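Local coordinates for protein metallo-carboxypeptidase (Pseudomonas aeruginosa, PDB 4A38) that probably removes C-terminal residues from peptides as a zinc-dependent M14 carboxypeptidase related to the cytosolic carboxypeptidases, at residues 46-51 with 230-235; 121-126 with 183-188; 177-182 with 269-274; 280-285 with 346-351. All blocks are in the same frame, centred on the assembly; numbering follows the deposited sequence.

Contact 1: 46-51 with 230-235; sequences SQHFQW and LRTNAA. With BZS (L-benzylsuccinic acid), chain D.
S46, H48 and W51 face T232, R231 and L230 in that order, so two irregular loops pass in opposite senses and draw together from 6.9 Å between the CA atoms of S46 and T232 to 5.5 Å between those of W51 and L230. At the wider end the S46 hydroxyl serves two neighbours. Its OG lies in the plane of the H48 imidazole and makes a 2.8 Å hydrogen bond with ND1 of that ring, while T232 OG1 stands 2.9 Å from the same OG. Both faces of the ring have a neighbour: R231 CG rests over its centre, 3.9 Å from the centroid in a CH-pi contact, and NE2 of Q47 lies over the other face. Further along, L230 pushes its CD2 branch against CB of Q50 at 3.5 Å and against the carbonyl carbon of F49; D43 receives the backbone N-H groups of L230, R231 and T232. With CG trans to its own nitrogen (chi1 -165°) and a bend at chi2, R231 runs on past the imidazole toward the inhibitor. There NH1 donates to O2 of benzylsuccinate at 2.6 Å (147° at the hydrogen), and NH2 to O3 at 2.8 Å along a straighter path (166°), so one guanidinium grips both carboxylates. NE is paired with D238, which would fix its rotation. A loop of the N-terminal domain thus packs against an arginine of the active site that probably corresponds to the one polarising the scissile carbonyl in M14 carboxypeptidases.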
# COMPACT_ATOMS: atom_id res chain seq x y z
N SER A 46 0.20 -5.89 18.72
CA SER A 46 -1.03 -6.57 18.31
C SER A 46 -0.66 -7.96 17.84
O SER A 46 0.49 -8.22 17.50
CB SER A 46 -1.78 -5.79 17.22
OG SER A 46 -1.18 -5.93 15.95
N GLN A 47 -1.63 -8.87 17.84
CA GLN A 47 -1.38 -10.24 17.45
C GLN A 47 -1.24 -10.49 15.94
O GLN A 47 -0.87 -11.59 15.53
CB GLN A 47 -2.48 -11.14 18.03
CG GLN A 47 -3.83 -10.46 18.21
CD GLN A 47 -4.78 -10.71 17.06
OE1 GLN A 47 -5.13 -11.86 16.77
NE2 GLN A 47 -5.22 -9.64 16.41
N HIS A 48 -1.51 -9.48 15.13
CA HIS A 48 -1.42 -9.63 13.68
C HIS A 48 -0.01 -9.87 13.14
O HIS A 48 0.96 -9.27 13.62
CB HIS A 48 -1.93 -8.39 12.93
CG HIS A 48 -3.23 -7.85 13.43
ND1 HIS A 48 -3.30 -6.88 14.40
CD2 HIS A 48 -4.50 -8.11 13.06
CE1 HIS A 48 -4.57 -6.56 14.60
NE2 HIS A 48 -5.31 -7.29 13.80
N PHE A 49 0.08 -10.72 12.13
CA PHE A 49 1.32 -10.97 11.42
C PHE A 49 1.05 -11.68 10.09
O PHE A 49 0.05 -12.37 9.94
CB PHE A 49 2.36 -11.73 12.28
CG PHE A 49 2.02 -13.15 12.59
CD1 PHE A 49 2.26 -14.16 11.67
CD2 PHE A 49 1.51 -13.50 13.84
CE1 PHE A 49 2.01 -15.50 11.99
CE2 PHE A 49 1.26 -14.83 14.17
CZ PHE A 49 1.51 -15.83 13.24
N GLN A 50 1.94 -11.45 9.13
CA GLN A 50 1.86 -12.06 7.80
C GLN A 50 3.08 -11.58 7.01
O GLN A 50 3.73 -12.36 6.32
CB GLN A 50 0.57 -11.65 7.07
CG GLN A 50 0.36 -12.38 5.73
CD GLN A 50 -0.81 -13.37 5.76
OE1 GLN A 50 -1.41 -13.61 6.81
NE2 GLN A 50 -1.12 -13.95 4.60
N TRP A 51 3.37 -10.29 7.12
CA TRP A 51 4.52 -9.70 6.44
C TRP A 51 5.83 -10.27 6.99
O TRP A 51 5.98 -10.39 8.20
CB TRP A 51 4.52 -8.18 6.64
CG TRP A 51 5.83 -7.51 6.28
CD1 TRP A 51 6.87 -7.21 7.13
CD2 TRP A 51 6.25 -7.07 4.98
NE1 TRP A 51 7.90 -6.62 6.43
CE2 TRP A 51 7.54 -6.52 5.11
CE3 TRP A 51 5.64 -7.10 3.71
CZ2 TRP A 51 8.25 -5.99 4.02
CZ3 TRP A 51 6.34 -6.58 2.63
CH2 TRP A 51 7.63 -6.03 2.79
N LEU A 230 2.54 -5.60 10.15
CA LEU A 230 1.61 -5.89 9.07
C LEU A 230 0.42 -4.96 9.13
O LEU A 230 0.12 -4.24 8.18
CB LEU A 230 1.06 -7.32 9.15
CG LEU A 230 -0.22 -7.55 8.31
CD1 LEU A 230 0.11 -7.55 6.82
CD2 LEU A 230 -0.87 -8.88 8.67
N ARG A 231 -0.24 -4.95 10.28
CA ARG A 231 -1.49 -4.23 10.45
C ARG A 231 -1.61 -2.96 11.28
O ARG A 231 -2.33 -2.02 10.91
CB ARG A 231 -2.51 -5.23 10.99
CG ARG A 231 -3.96 -4.81 10.91
CD ARG A 231 -4.49 -5.00 9.50
NE ARG A 231 -5.87 -4.56 9.41
CZ ARG A 231 -6.56 -4.51 8.28
NH1 ARG A 231 -5.99 -4.89 7.14
NH2 ARG A 231 -7.81 -4.07 8.29
N THR A 232 -0.91 -2.91 12.41
CA THR A 232 -1.07 -1.78 13.32
C THR A 232 0.07 -0.78 13.45
O THR A 232 1.18 -1.03 12.99
CB THR A 232 -1.43 -2.31 14.73
OG1 THR A 232 -0.47 -3.29 15.13
CG2 THR A 232 -2.80 -2.97 14.71
N ASN A 233 -0.24 0.37 14.05
CA ASN A 233 0.78 1.38 14.29
C ASN A 233 1.50 0.97 15.57
O ASN A 233 1.20 -0.08 16.15
CB ASN A 233 0.19 2.80 14.38
CG ASN A 233 -0.65 3.04 15.63
OD1 ASN A 233 -0.92 2.14 16.42
ND2 ASN A 233 -1.07 4.29 15.80
N ALA A 234 2.44 1.79 16.03
CA ALA A 234 3.21 1.45 17.22
C ALA A 234 2.34 1.11 18.43
O ALA A 234 2.65 0.17 19.17
CB ALA A 234 4.17 2.60 17.57
N ALA A 235 1.26 1.86 18.61
CA ALA A 235 0.36 1.65 19.75
C ALA A 235 -0.46 0.38 19.68
O ALA A 235 -1.04 -0.04 20.69
CB ALA A 235 -0.56 2.86 19.92
C1 BZS D . -7.21 -3.87 3.66
C2 BZS D . -8.73 -3.91 3.49
CA BZS D . -9.35 -2.68 4.14
C BZS D . -9.31 -2.82 5.66
CB BZS D . -10.80 -2.49 3.69
O1 BZS D . -6.51 -3.58 2.67
O2 BZS D . -6.77 -4.08 4.81
O3 BZS D . -9.66 -3.92 6.15
O4 BZS D . -8.95 -1.82 6.32

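Contact 2: 121-126 with 183-188; sequences AYFEPY and EHMAEW. With ZN (zinc ion), chain C; BZS (L-benzylsuccinic acid), chain D.
Y126 enters the densest part of this contact as a ring covered by E187 on one face, with its edge directed at W188. CG of E187 lies 3.3 Å above the centre of the phenol ring, and the carboxylate beyond it stacks nearly parallel to the same face. Y126 CD2 meets the indole face 3.5 Å from W188 CD2, an edge-to-face pair with planes at 63°. The polar ends are held from elsewhere: R128 forms a salt bridge with E187, and E191 takes the Y126 hydroxyl. Y126 N donates to H184 ND1 at 33° out of the imidazole plane; ND1 as acceptor would put the proton of a neutral ring on NE2. In the same buried part, M185 crosses the F123 ring at about a right angle, its CB 3.6 Å from CE2 of the ring and its CE over the face at 4.0 Å from the centroid. SD stands farther above that face, a Met-aromatic contact. The segment carrying M185 opens with E183, the glutamate of the HxxE zinc motif of M14 peptidases, whose OE1 and OE2 bind the zinc at 2.2 and 2.4 Å, so the loop 121-126 packs on the chain segment that leads from a metal ligand into helix 185-196. The side formed by E124 and P125 is looser and partly exposed. There W188 NE1, in its ring plane, donates to O of E124 at 2.8 Å, reaching the carbonyl from above its plane. The extended E124 chain passes the indole rim at CZ2, and its OE1 accepts a hydrogen bond from G366 N.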
# COMPACT_ATOMS: atom_id res chain seq x y z
N ALA A 121 11.03 -11.41 1.08
CA ALA A 121 10.02 -10.54 1.67
C ALA A 121 8.66 -10.86 1.07
O ALA A 121 8.57 -11.43 -0.02
CB ALA A 121 10.37 -9.07 1.44
N TYR A 122 7.61 -10.50 1.79
CA TYR A 122 6.24 -10.74 1.36
C TYR A 122 5.94 -9.90 0.11
O TYR A 122 5.09 -10.28 -0.70
CB TYR A 122 5.30 -10.42 2.52
CG TYR A 122 3.87 -10.90 2.36
CD1 TYR A 122 3.56 -12.08 1.69
CD2 TYR A 122 2.83 -10.18 2.93
CE1 TYR A 122 2.24 -12.53 1.59
CE2 TYR A 122 1.51 -10.61 2.84
CZ TYR A 122 1.22 -11.78 2.17
OH TYR A 122 -0.10 -12.20 2.11
N PHE A 123 6.63 -8.77 -0.05
CA PHE A 123 6.46 -7.90 -1.23
C PHE A 123 7.67 -6.96 -1.29
O PHE A 123 8.36 -6.75 -0.29
CB PHE A 123 5.17 -7.06 -1.13
CG PHE A 123 4.74 -6.41 -2.45
CD1 PHE A 123 3.94 -7.11 -3.36
CD2 PHE A 123 5.17 -5.13 -2.79
CE1 PHE A 123 3.58 -6.54 -4.59
CE2 PHE A 123 4.81 -4.55 -4.02
CZ PHE A 123 4.01 -5.26 -4.92
N GLU A 124 7.94 -6.39 -2.46
CA GLU A 124 9.05 -5.46 -2.62
C GLU A 124 8.92 -4.36 -1.56
O GLU A 124 8.06 -3.49 -1.65
CB GLU A 124 9.01 -4.88 -4.05
CG GLU A 124 10.22 -4.03 -4.41
CD GLU A 124 10.38 -3.79 -5.90
OE1 GLU A 124 9.49 -4.14 -6.70
OE2 GLU A 124 11.41 -3.23 -6.30
N PRO A 125 9.80 -4.38 -0.54
CA PRO A 125 9.80 -3.39 0.55
C PRO A 125 10.03 -1.95 0.13
O PRO A 125 10.78 -1.69 -0.81
CB PRO A 125 10.94 -3.86 1.47
CG PRO A 125 11.20 -5.27 1.05
CD PRO A 125 10.96 -5.27 -0.43
N TYR A 126 9.38 -1.02 0.81
CA TYR A 126 9.57 0.40 0.56
C TYR A 126 10.13 0.94 1.88
O TYR A 126 9.39 1.09 2.85
CB TYR A 126 8.24 1.10 0.24
CG TYR A 126 8.45 2.39 -0.50
CD1 TYR A 126 9.10 3.48 0.11
CD2 TYR A 126 8.07 2.51 -1.84
CE1 TYR A 126 9.38 4.64 -0.61
CE2 TYR A 126 8.34 3.67 -2.56
CZ TYR A 126 9.00 4.73 -1.94
OH TYR A 126 9.29 5.85 -2.67
N GLU A 183 1.48 -3.42 3.78
CA GLU A 183 1.05 -3.25 2.39
C GLU A 183 1.93 -2.27 1.59
O GLU A 183 1.46 -1.25 1.08
CB GLU A 183 -0.43 -2.81 2.40
CG GLU A 183 -1.39 -3.95 2.84
CD GLU A 183 -2.78 -3.45 3.27
OE1 GLU A 183 -3.19 -2.33 2.86
OE2 GLU A 183 -3.46 -4.18 4.04
N HIS A 184 3.20 -2.63 1.46
CA HIS A 184 4.20 -1.82 0.76
C HIS A 184 3.91 -1.39 -0.67
O HIS A 184 4.45 -0.38 -1.14
CB HIS A 184 5.55 -2.52 0.85
CG HIS A 184 6.08 -2.59 2.25
ND1 HIS A 184 7.02 -1.71 2.73
CD2 HIS A 184 5.73 -3.37 3.30
CE1 HIS A 184 7.22 -1.94 4.02
NE2 HIS A 184 6.45 -2.94 4.38
N MET A 185 3.08 -2.15 -1.37
CA MET A 185 2.72 -1.79 -2.73
C MET A 185 2.09 -0.40 -2.72
O MET A 185 2.16 0.33 -3.72
CB MET A 185 1.71 -2.80 -3.30
CG MET A 185 0.47 -2.99 -2.43
SD MET A 185 0.72 -4.18 -1.09
CE MET A 185 0.71 -5.72 -2.05
N ALA A 186 1.51 -0.03 -1.59
CA ALA A 186 0.85 1.27 -1.48
C ALA A 186 1.78 2.45 -1.69
O ALA A 186 1.46 3.34 -2.49
CB ALA A 186 0.12 1.39 -0.13
N GLU A 187 2.92 2.48 -0.99
CA GLU A 187 3.83 3.62 -1.20
C GLU A 187 4.43 3.59 -2.60
O GLU A 187 4.73 4.64 -3.16
CB GLU A 187 4.94 3.69 -0.14
CG GLU A 187 5.85 4.91 -0.33
CD GLU A 187 6.36 5.50 0.98
OE1 GLU A 187 6.64 4.73 1.92
OE2 GLU A 187 6.50 6.75 1.07
N TRP A 188 4.62 2.40 -3.17
CA TRP A 188 5.14 2.30 -4.53
C TRP A 188 4.19 3.04 -5.48
O TRP A 188 4.62 3.76 -6.37
CB TRP A 188 5.29 0.83 -4.95
CG TRP A 188 6.52 0.18 -4.39
CD1 TRP A 188 6.57 -0.80 -3.43
CD2 TRP A 188 7.87 0.49 -4.72
NE1 TRP A 188 7.88 -1.10 -3.14
CE2 TRP A 188 8.70 -0.33 -3.92
CE3 TRP A 188 8.48 1.38 -5.61
CZ2 TRP A 188 10.09 -0.28 -3.99
CZ3 TRP A 188 9.86 1.43 -5.68
CH2 TRP A 188 10.65 0.61 -4.87
ZN ZN C . -5.05 -2.38 4.12
C1 BZS D . -7.21 -3.87 3.66
C2 BZS D . -8.73 -3.91 3.49
CA BZS D . -9.35 -2.68 4.14
C BZS D . -9.31 -2.82 5.66
CB BZS D . -10.80 -2.49 3.69
O1 BZS D . -6.51 -3.58 2.67
O2 BZS D . -6.77 -4.08 4.81
O3 BZS D . -9.66 -3.92 6.15
O4 BZS D . -8.95 -1.82 6.32

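Contact 3: 177-182 with 269-274; sequences AQQHPG and FLDIHG. With ZN (zinc ion), chain C; BZS (L-benzylsuccinic acid), chain D.
H180 and H273 meet through the metal: ND1 of H180 binds the zinc ion at 2.1 Å and ND1 of H273 binds it at 2.3 Å, and the two nitrogens, 3.4 Å apart, share no hydrogen bond. Both rings have CG beside the backbone nitrogen, and a chi2 of 152° in H180 turns ND1 of that ring to the zinc. E183 and the inhibitor atoms O1 and O2 complete the coordination. Behind the metal, hydrogen bonds set the second shell. H273 NE2 points at D271 OD2, 2.5 Å away and almost straight at 172°, although it meets the carboxylate from above its plane. Q179 NE2 donates to the other oxygen, D271 OD1, at 3.2 Å, on the syn side; its OE1 is taken by W243. H180 NE2 is bound likewise by D238, so both ligand rings are held at their far nitrogens. The site sits where parallel strands of the carboxypeptidase alpha/beta sheet end, with the HxxE histidine on one loop and the third protein ligand, H273, on the adjacent strand of the sheet, 268-275. That sheet supplies the backbone contacts: A177 pairs with I272 as parallel neighbours, and Q178 N reaches I272 O in a weak bond. A water links the two segments, accepting from Q179 N and donating to D271 OD1 at 2.6 Å and to I272 O. The apolar contribution is small, A177 CB resting 3.9 Å from I272 CB on the face toward helix 185-196.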
# COMPACT_ATOMS: atom_id res chain seq x y z
N ALA A 177 -1.71 6.80 1.65
CA ALA A 177 -1.32 5.41 1.50
C ALA A 177 -0.63 4.71 2.65
O ALA A 177 0.02 5.31 3.49
CB ALA A 177 -0.46 5.27 0.25
N GLN A 178 -0.82 3.39 2.65
CA GLN A 178 -0.21 2.46 3.60
C GLN A 178 -0.52 2.65 5.09
O GLN A 178 0.39 2.64 5.93
CB GLN A 178 1.32 2.43 3.37
CG GLN A 178 1.99 1.07 3.61
CD GLN A 178 3.39 0.99 3.00
OE1 GLN A 178 3.64 1.58 1.96
NE2 GLN A 178 4.30 0.26 3.65
N GLN A 179 -1.80 2.81 5.42
CA GLN A 179 -2.21 2.92 6.83
C GLN A 179 -1.82 1.58 7.45
O GLN A 179 -1.55 1.48 8.64
CB GLN A 179 -3.72 3.11 6.97
CG GLN A 179 -4.25 4.46 6.53
CD GLN A 179 -5.71 4.64 6.90
OE1 GLN A 179 -6.04 4.83 8.07
NE2 GLN A 179 -6.59 4.57 5.90
N HIS A 180 -1.84 0.55 6.61
CA HIS A 180 -1.46 -0.80 7.02
C HIS A 180 -0.00 -0.97 6.58
O HIS A 180 0.30 -1.10 5.39
CB HIS A 180 -2.40 -1.82 6.36
CG HIS A 180 -3.80 -1.76 6.90
ND1 HIS A 180 -4.91 -2.12 6.16
CD2 HIS A 180 -4.27 -1.36 8.11
CE1 HIS A 180 -6.00 -1.94 6.89
NE2 HIS A 180 -5.64 -1.49 8.07
N PRO A 181 0.92 -0.99 7.56
CA PRO A 181 2.36 -1.13 7.32
C PRO A 181 2.85 -2.23 6.39
O PRO A 181 3.77 -2.01 5.60
CB PRO A 181 2.93 -1.25 8.74
CG PRO A 181 1.82 -1.90 9.50
CD PRO A 181 0.61 -1.16 8.99
N GLY A 182 2.26 -3.42 6.46
CA GLY A 182 2.71 -4.49 5.59
C GLY A 182 2.36 -4.36 4.12
O GLY A 182 2.89 -5.10 3.29
N PHE A 269 -11.35 11.25 -2.59
CA PHE A 269 -10.48 10.57 -1.64
C PHE A 269 -10.18 9.12 -2.02
O PHE A 269 -11.09 8.29 -2.14
CB PHE A 269 -11.11 10.62 -0.24
CG PHE A 269 -10.34 9.86 0.80
CD1 PHE A 269 -9.12 10.34 1.28
CD2 PHE A 269 -10.82 8.64 1.29
CE1 PHE A 269 -8.40 9.62 2.24
CE2 PHE A 269 -10.10 7.92 2.25
CZ PHE A 269 -8.89 8.41 2.72
N LEU A 270 -8.90 8.82 -2.20
CA LEU A 270 -8.47 7.46 -2.53
C LEU A 270 -7.59 6.95 -1.38
O LEU A 270 -6.66 7.65 -0.95
CB LEU A 270 -7.68 7.44 -3.84
CG LEU A 270 -8.35 8.02 -5.10
CD1 LEU A 270 -7.47 7.73 -6.32
CD2 LEU A 270 -9.72 7.41 -5.30
N ASP A 271 -7.90 5.76 -0.85
CA ASP A 271 -7.12 5.17 0.24
C ASP A 271 -6.45 3.96 -0.39
O ASP A 271 -7.13 3.01 -0.78
CB ASP A 271 -8.07 4.75 1.37
CG ASP A 271 -7.34 4.33 2.63
OD1 ASP A 271 -6.13 4.62 2.77
OD2 ASP A 271 -7.98 3.71 3.49
N ILE A 272 -5.13 4.01 -0.52
CA ILE A 272 -4.38 2.94 -1.17
C ILE A 272 -3.93 1.82 -0.24
O ILE A 272 -3.18 2.04 0.72
CB ILE A 272 -3.16 3.53 -1.93
CG1 ILE A 272 -3.60 4.23 -3.23
CG2 ILE A 272 -2.26 2.40 -2.37
CD1 ILE A 272 -4.69 5.26 -3.12
N HIS A 273 -4.38 0.60 -0.55
CA HIS A 273 -4.06 -0.58 0.24
C HIS A 273 -3.54 -1.73 -0.63
O HIS A 273 -3.37 -1.58 -1.85
CB HIS A 273 -5.29 -1.09 1.00
CG HIS A 273 -5.84 -0.12 2.01
ND1 HIS A 273 -5.79 -0.37 3.37
CD2 HIS A 273 -6.49 1.05 1.87
CE1 HIS A 273 -6.40 0.61 4.02
NE2 HIS A 273 -6.83 1.49 3.13
N GLY A 274 -3.32 -2.86 0.02
CA GLY A 274 -2.86 -4.06 -0.66
C GLY A 274 -3.65 -5.22 -0.08
O GLY A 274 -3.87 -5.27 1.13
ZN ZN C . -5.05 -2.38 4.12
C1 BZS D . -7.21 -3.87 3.66
C2 BZS D . -8.73 -3.91 3.49
CA BZS D . -9.35 -2.68 4.14
C BZS D . -9.31 -2.82 5.66
CB BZS D . -10.80 -2.49 3.69
O1 BZS D . -6.51 -3.58 2.67
O2 BZS D . -6.77 -4.08 4.81
O3 BZS D . -9.66 -3.92 6.15
O4 BZS D . -8.95 -1.82 6.32
O HOH W 1 -4.09 3.06 3.26

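Contact 4: 280-285 with 346-351. With BZS (L-benzylsuccinic acid), chain D.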
# COMPACT_ATOMS: atom_id res chain seq x y z
N HIS A 280 -6.12 -9.75 -8.03
CA HIS A 280 -6.64 -8.79 -9.00
C HIS A 280 -6.60 -7.41 -8.37
O HIS A 280 -6.80 -7.27 -7.17
CB HIS A 280 -8.11 -9.07 -9.34
CG HIS A 280 -8.38 -10.44 -9.87
ND1 HIS A 280 -8.30 -10.76 -11.21
CD2 HIS A 280 -8.73 -11.59 -9.23
CE1 HIS A 280 -8.59 -12.04 -11.38
NE2 HIS A 280 -8.86 -12.56 -10.19
N VAL A 281 -6.36 -6.40 -9.20
CA VAL A 281 -6.38 -5.03 -8.72
C VAL A 281 -7.86 -4.64 -8.79
O VAL A 281 -8.54 -4.92 -9.79
CB VAL A 281 -5.57 -4.08 -9.65
CG1 VAL A 281 -5.87 -2.62 -9.32
CG2 VAL A 281 -4.07 -4.34 -9.47
N PHE A 282 -8.38 -4.03 -7.72
CA PHE A 282 -9.78 -3.63 -7.70
C PHE A 282 -10.01 -2.44 -6.78
O PHE A 282 -9.08 -1.96 -6.12
CB PHE A 282 -10.68 -4.80 -7.27
CG PHE A 282 -10.40 -5.32 -5.88
CD1 PHE A 282 -9.38 -6.23 -5.65
CD2 PHE A 282 -11.19 -4.91 -4.80
CE1 PHE A 282 -9.14 -6.74 -4.36
CE2 PHE A 282 -10.96 -5.40 -3.51
CZ PHE A 282 -9.93 -6.32 -3.29
N ALA A 283 -11.25 -1.96 -6.74
CA ALA A 283 -11.57 -0.82 -5.91
C ALA A 283 -12.89 -1.00 -5.17
O ALA A 283 -13.89 -1.38 -5.77
CB ALA A 283 -11.63 0.45 -6.75
N ALA A 284 -12.87 -0.75 -3.87
CA ALA A 284 -14.07 -0.86 -3.07
C ALA A 284 -14.64 0.54 -2.94
O ALA A 284 -13.89 1.51 -2.80
CB ALA A 284 -13.74 -1.42 -1.69
N GLY A 285 -15.97 0.66 -2.99
CA GLY A 285 -16.62 1.95 -2.91
C GLY A 285 -17.31 2.22 -1.58
O GLY A 285 -17.00 1.59 -0.58
N THR A 346 -11.26 2.68 -1.87
CA THR A 346 -10.11 2.04 -1.25
C THR A 346 -9.56 1.29 -2.45
O THR A 346 -10.25 0.47 -3.06
CB THR A 346 -10.49 1.05 -0.13
OG1 THR A 346 -11.19 1.73 0.92
CG2 THR A 346 -9.27 0.43 0.43
N ILE A 347 -8.26 1.62 -2.89
CA ILE A 347 -7.65 0.95 -4.02
C ILE A 347 -6.89 -0.26 -3.50
O ILE A 347 -6.12 -0.16 -2.54
CB ILE A 347 -6.71 1.90 -4.79
CG1 ILE A 347 -7.49 3.10 -5.32
CG2 ILE A 347 -6.03 1.16 -5.94
CD1 ILE A 347 -8.60 2.73 -6.28
N GLU A 348 -7.09 -1.40 -4.14
CA GLU A 348 -6.43 -2.62 -3.71
C GLU A 348 -5.52 -3.23 -4.75
O GLU A 348 -5.95 -3.53 -5.86
CB GLU A 348 -7.47 -3.66 -3.29
CG GLU A 348 -8.36 -3.25 -2.13
CD GLU A 348 -7.72 -3.50 -0.80
OE1 GLU A 348 -6.55 -3.95 -0.77
OE2 GLU A 348 -8.39 -3.25 0.22
N MET A 349 -4.26 -3.43 -4.38
CA MET A 349 -3.30 -4.07 -5.27
C MET A 349 -2.97 -5.43 -4.63
O MET A 349 -2.89 -5.55 -3.40
CB MET A 349 -2.06 -3.19 -5.43
CG MET A 349 -2.26 -1.99 -6.35
SD MET A 349 -0.86 -0.83 -6.30
CE MET A 349 -1.09 -0.15 -4.65
N PRO A 350 -2.79 -6.47 -5.46
CA PRO A 350 -2.49 -7.83 -4.98
C PRO A 350 -1.06 -8.14 -4.54
O PRO A 350 -0.10 -7.62 -5.08
CB PRO A 350 -2.88 -8.68 -6.17
CG PRO A 350 -2.42 -7.82 -7.34
CD PRO A 350 -2.96 -6.45 -6.93
N PHE A 351 -0.95 -9.01 -3.54
CA PHE A 351 0.36 -9.46 -3.07
C PHE A 351 0.79 -10.57 -4.02
O PHE A 351 1.98 -10.89 -4.14
CB PHE A 351 0.29 -10.03 -1.65
CG PHE A 351 0.41 -8.99 -0.58
CD1 PHE A 351 -0.70 -8.26 -0.17
CD2 PHE A 351 1.65 -8.72 0.01
CE1 PHE A 351 -0.58 -7.27 0.81
CE2 PHE A 351 1.77 -7.74 0.99
CZ PHE A 351 0.66 -7.02 1.39
C1 BZS D . -7.21 -3.87 3.66
C2 BZS D . -8.73 -3.91 3.49
CA BZS D . -9.35 -2.68 4.14
C BZS D . -9.31 -2.82 5.66
CB BZS D . -10.80 -2.49 3.69
O1 BZS D . -6.51 -3.58 2.67
O2 BZS D . -6.77 -4.08 4.81
O3 BZS D . -9.66 -3.92 6.15
O4 BZS D . -8.95 -1.82 6.32
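Two first torsions bring F282 and E348 together: the phenylalanine CG sits between its backbone nitrogen and carbonyl carbon (chi1 62°), and E348 CG beside its own nitrogen (chi1 -61°) before the chain folds at chi2 (-83°). The two side chains then run alongside one another on the same face of the sheet. CB of E348 lies over the ring of F282, 3.7 Å from its centroid in a CH-pi contact, and CG meets CZ of the ring at 3.6 Å. Beneath them the strands pair antiparallel. F282 and E348 form a hydrogen-bonded pair, with E348 N donating to F282 O at 2.9 Å; A284 and T346 form the next such pair, with A284 N to T346 O at 3.0 Å. A283 and I347 stand between as a non-hydrogen-bonded pair, CB of A283 against CD1 of I347 on the other face. At the end of the ladder V281 CG2 presses tightly on P350 CD at 3.5 Å. Strand 282-284 lies at an edge of the mixed sheet of the carboxypeptidase fold, next to strand 343-350. Y319 packs its ring edge-to-face with F282 and adds a weak hydrogen bond to E348 OE2. That oxygen stands 3.1 Å from O1 of benzylsuccinate, an atom of the zinc-bound carboxylate, while the E348 side chain stays about 5 Å from the metal at nearest atoms. Beside the zinc yet not bound to it, E348 is placed as expected of its predicted role as proton donor and acceptor.

All four contacts converge on the inhibitor, and contacts 2 and 3 share the zinc. Contact 3 is the hub, its centre about 10 Å from that of contact 4, 11 Å from contact 2 and 14 Å from contact 1. A hydrogen bond from G182 N to L230 O (2.9 Å) ties it to contact 1. E183 OE1, besides binding zinc, receives G274 N at 2.9 Å, joining it to contact 2, and H273 N to I347 O (2.8 Å) continues the sheet into contact 4. Contacts 1 and 2 both bring N-terminal-domain segments onto the catalytic domain and touch at W51 CH2, 3.3 Å from H184 CD2. Contacts 1 and 4 flank the inhibitor without meeting, their nearest atoms about 5 Å apart.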